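Local coordinates for lipopolysaccharide core heptose(I) kinase RfaP (Pseudomonas aeruginosa, PDB 6DFL), which phosphorylates the first heptose of the lipopolysaccharide inner core with ATP and magnesium, and also acts as a protein tyrosine kinase, at residues H161-I166 / V186-R191. Sequence-based numbering, arbitrary orientation.
Sequences HRDCYI and VIDLHR
In His161, chi1 of -162° turns CG opposite the backbone N, directing the imidazole at the chain of Asp188, while Asp163 and Arg191, each with CG opposite its own carbonyl carbon, bring carboxylate and guanidinium together. This is probably the catalytic centre of a protein-kinase-like fold: His-Arg-Asp in 161-163 matches the HRD motif of the catalytic loop, and Asp188 in Ile-Asp-Leu-His probably occupies the place of the DFG aspartate. It illustrates how kinases tie these two loops together through a buried histidine. His161 NE2 gives a hydrogen bond to Asp188 O, bent to 132°; its very short length, 2.5 Å, is doubtful in detail. Leu189 CD2 lies over one ring face, 3.7 Å from the centroid of the His161 ring in a CH-pi contact; Asp163 O lies over the opposite face, and Val186 CG2 sits at the edge, in plane. Contacts on both faces and at the edge probably limit rotation of the imidazole. Asp206 of helix 200-212 receives the backbone N-H groups of His161 and Arg162, which ties this backbone to the helix.

Asp163, probably the catalytic aspartate, is gripped side-on by Arg191. Arg191 NE reaches Asp163 OD2 on its syn side almost straight (3.1 Å, 172°), whereas Arg191 NH2 meets Asp163 OD1 from above the carboxylate plane (2.8 Å). Tyr165 OH adds a weak hydrogen bond to OD1. Over one face of the Arg191 guanidinium lies that of Arg162, roughly flat, centres 4.6 Å apart. His190 ND1 gives its hydrogen to the syn lone pair of Asp188 OD1, at 2.7 Å.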
loop_
_atom_site.group_PDB
_atom_site.type_symbol
_atom_site.label_atom_id
_atom_site.label_comp_id
_atom_site.label_asym_id
_atom_site.label_seq_id
_atom_site.Cartn_x
_atom_site.Cartn_y
_atom_site.Cartn_z
ATOM N N HIS A 161 7.653 7.701 -0.193
ATOM C CA HIS A 161 7.638 7.260 -1.575
ATOM C C HIS A 161 7.657 8.432 -2.536
ATOM O O HIS A 161 8.532 8.506 -3.394
ATOM C CB HIS A 161 6.420 6.398 -1.844
ATOM C CG HIS A 161 6.549 5.589 -3.080
ATOM N ND1 HIS A 161 6.472 4.215 -3.082
ATOM C CD2 HIS A 161 6.800 5.961 -4.356
ATOM C CE1 HIS A 161 6.641 3.776 -4.317
ATOM N NE2 HIS A 161 6.850 4.813 -5.107
ATOM N N ARG A 162 6.688 9.337 -2.393
ATOM C CA ARG A 162 6.448 10.529 -3.207
ATOM C C ARG A 162 5.576 10.209 -4.410
ATOM O O ARG A 162 4.914 11.095 -4.944
ATOM C CB ARG A 162 7.732 11.199 -3.656
ATOM C CG ARG A 162 8.377 11.973 -2.567
ATOM C CD ARG A 162 9.219 13.058 -3.123
ATOM N NE ARG A 162 8.410 14.233 -3.446
ATOM C CZ ARG A 162 8.917 15.383 -3.877
ATOM N NH1 ARG A 162 10.228 15.498 -4.036
ATOM N NH2 ARG A 162 8.119 16.412 -4.113
ATOM N N ASP A 163 5.523 8.946 -4.805
ATOM C CA ASP A 163 4.548 8.439 -5.756
ATOM C C ASP A 163 3.871 7.191 -5.213
ATOM O O ASP A 163 3.870 6.121 -5.833
ATOM C CB ASP A 163 5.248 8.182 -7.079
ATOM C CG ASP A 163 5.740 9.459 -7.700
ATOM O OD1 ASP A 163 4.891 10.324 -7.986
ATOM O OD2 ASP A 163 6.959 9.616 -7.854
ATOM N N CYS A 164 3.275 7.331 -4.026
ATOM C CA CYS A 164 2.670 6.222 -3.300
ATOM C C CYS A 164 1.247 6.011 -3.801
ATOM O O CYS A 164 0.285 6.590 -3.297
ATOM C CB CYS A 164 2.704 6.503 -1.808
ATOM S SG CYS A 164 2.590 5.026 -0.874
ATOM N N TYR A 165 1.115 5.208 -4.849
ATOM C CA TYR A 165 -0.182 4.892 -5.421
ATOM C C TYR A 165 -0.312 3.389 -5.484
ATOM O O TYR A 165 0.689 2.666 -5.536
ATOM C CB TYR A 165 -0.365 5.455 -6.840
ATOM C CG TYR A 165 0.300 6.769 -7.066
ATOM C CD1 TYR A 165 -0.023 7.873 -6.293
ATOM C CD2 TYR A 165 1.240 6.931 -8.095
ATOM C CE1 TYR A 165 0.593 9.112 -6.513
ATOM C CE2 TYR A 165 1.855 8.168 -8.336
ATOM C CZ TYR A 165 1.523 9.251 -7.541
ATOM O OH TYR A 165 2.130 10.462 -7.747
ATOM N N ILE A 166 -1.559 2.921 -5.544
ATOM C CA ILE A 166 -1.751 1.481 -5.632
ATOM C C ILE A 166 -1.103 0.907 -6.882
ATOM O O ILE A 166 -0.664 -0.244 -6.876
ATOM C CB ILE A 166 -3.242 1.109 -5.511
ATOM C CG1 ILE A 166 -4.117 1.895 -6.479
ATOM C CG2 ILE A 166 -3.707 1.359 -4.078
ATOM C CD1 ILE A 166 -5.565 1.440 -6.494
ATOM N N VAL A 186 6.720 -3.115 -3.594
ATOM C CA VAL A 186 6.572 -1.710 -3.947
ATOM C C VAL A 186 7.597 -1.378 -5.026
ATOM O O VAL A 186 8.750 -1.823 -4.967
ATOM C CB VAL A 186 6.739 -0.806 -2.714
ATOM C CG1 VAL A 186 8.087 -1.075 -2.015
ATOM C CG2 VAL A 186 6.596 0.681 -3.112
ATOM N N ILE A 187 7.175 -0.613 -6.029
ATOM C CA ILE A 187 8.099 -0.243 -7.093
ATOM C C ILE A 187 8.058 1.259 -7.265
ATOM O O ILE A 187 7.473 1.967 -6.437
ATOM C CB ILE A 187 7.758 -0.949 -8.414
ATOM C CG1 ILE A 187 6.374 -0.491 -8.887
ATOM C CG2 ILE A 187 7.820 -2.459 -8.245
ATOM C CD1 ILE A 187 6.093 -0.731 -10.356
ATOM N N ASP A 188 8.627 1.723 -8.383
ATOM C CA ASP A 188 8.893 3.105 -8.739
ATOM C C ASP A 188 9.286 3.992 -7.582
ATOM O O ASP A 188 8.434 4.679 -7.009
ATOM C CB ASP A 188 7.705 3.774 -9.397
ATOM C CG ASP A 188 8.020 5.218 -9.741
ATOM O OD1 ASP A 188 9.136 5.459 -10.252
ATOM O OD2 ASP A 188 7.204 6.113 -9.463
ATOM N N LEU A 189 10.574 4.042 -7.268
ATOM C CA LEU A 189 11.046 4.892 -6.189
ATOM C C LEU A 189 11.878 6.049 -6.728
ATOM O O LEU A 189 12.747 6.575 -6.026
ATOM C CB LEU A 189 11.818 4.036 -5.187
ATOM C CG LEU A 189 10.895 2.983 -4.558
ATOM C CD1 LEU A 189 11.636 1.783 -4.045
ATOM C CD2 LEU A 189 10.118 3.611 -3.433
ATOM N N HIS A 190 11.609 6.467 -7.967
ATOM C CA HIS A 190 12.555 7.332 -8.669
ATOM C C HIS A 190 12.688 8.694 -7.996
ATOM O O HIS A 190 13.755 9.314 -8.074
ATOM C CB HIS A 190 12.141 7.479 -10.138
ATOM C CG HIS A 190 10.992 8.406 -10.337
ATOM N ND1 HIS A 190 9.698 8.071 -9.997
ATOM C CD2 HIS A 190 10.947 9.683 -10.774
ATOM C CE1 HIS A 190 8.901 9.096 -10.233
ATOM N NE2 HIS A 190 9.634 10.085 -10.710
ATOM N N ARG A 191 11.633 9.149 -7.308
ATOM C CA ARG A 191 11.601 10.353 -6.477
ATOM C C ARG A 191 11.619 10.075 -4.964
ATOM O O ARG A 191 11.330 10.986 -4.184
ATOM C CB ARG A 191 10.333 11.161 -6.749
ATOM C CG ARG A 191 10.214 11.782 -8.093
ATOM C CD ARG A 191 9.246 12.948 -8.002
ATOM N NE ARG A 191 7.878 12.533 -7.727
ATOM C CZ ARG A 191 6.899 13.377 -7.429
ATOM N NH1 ARG A 191 7.145 14.677 -7.351
ATOM N NH2 ARG A 191 5.678 12.914 -7.198
#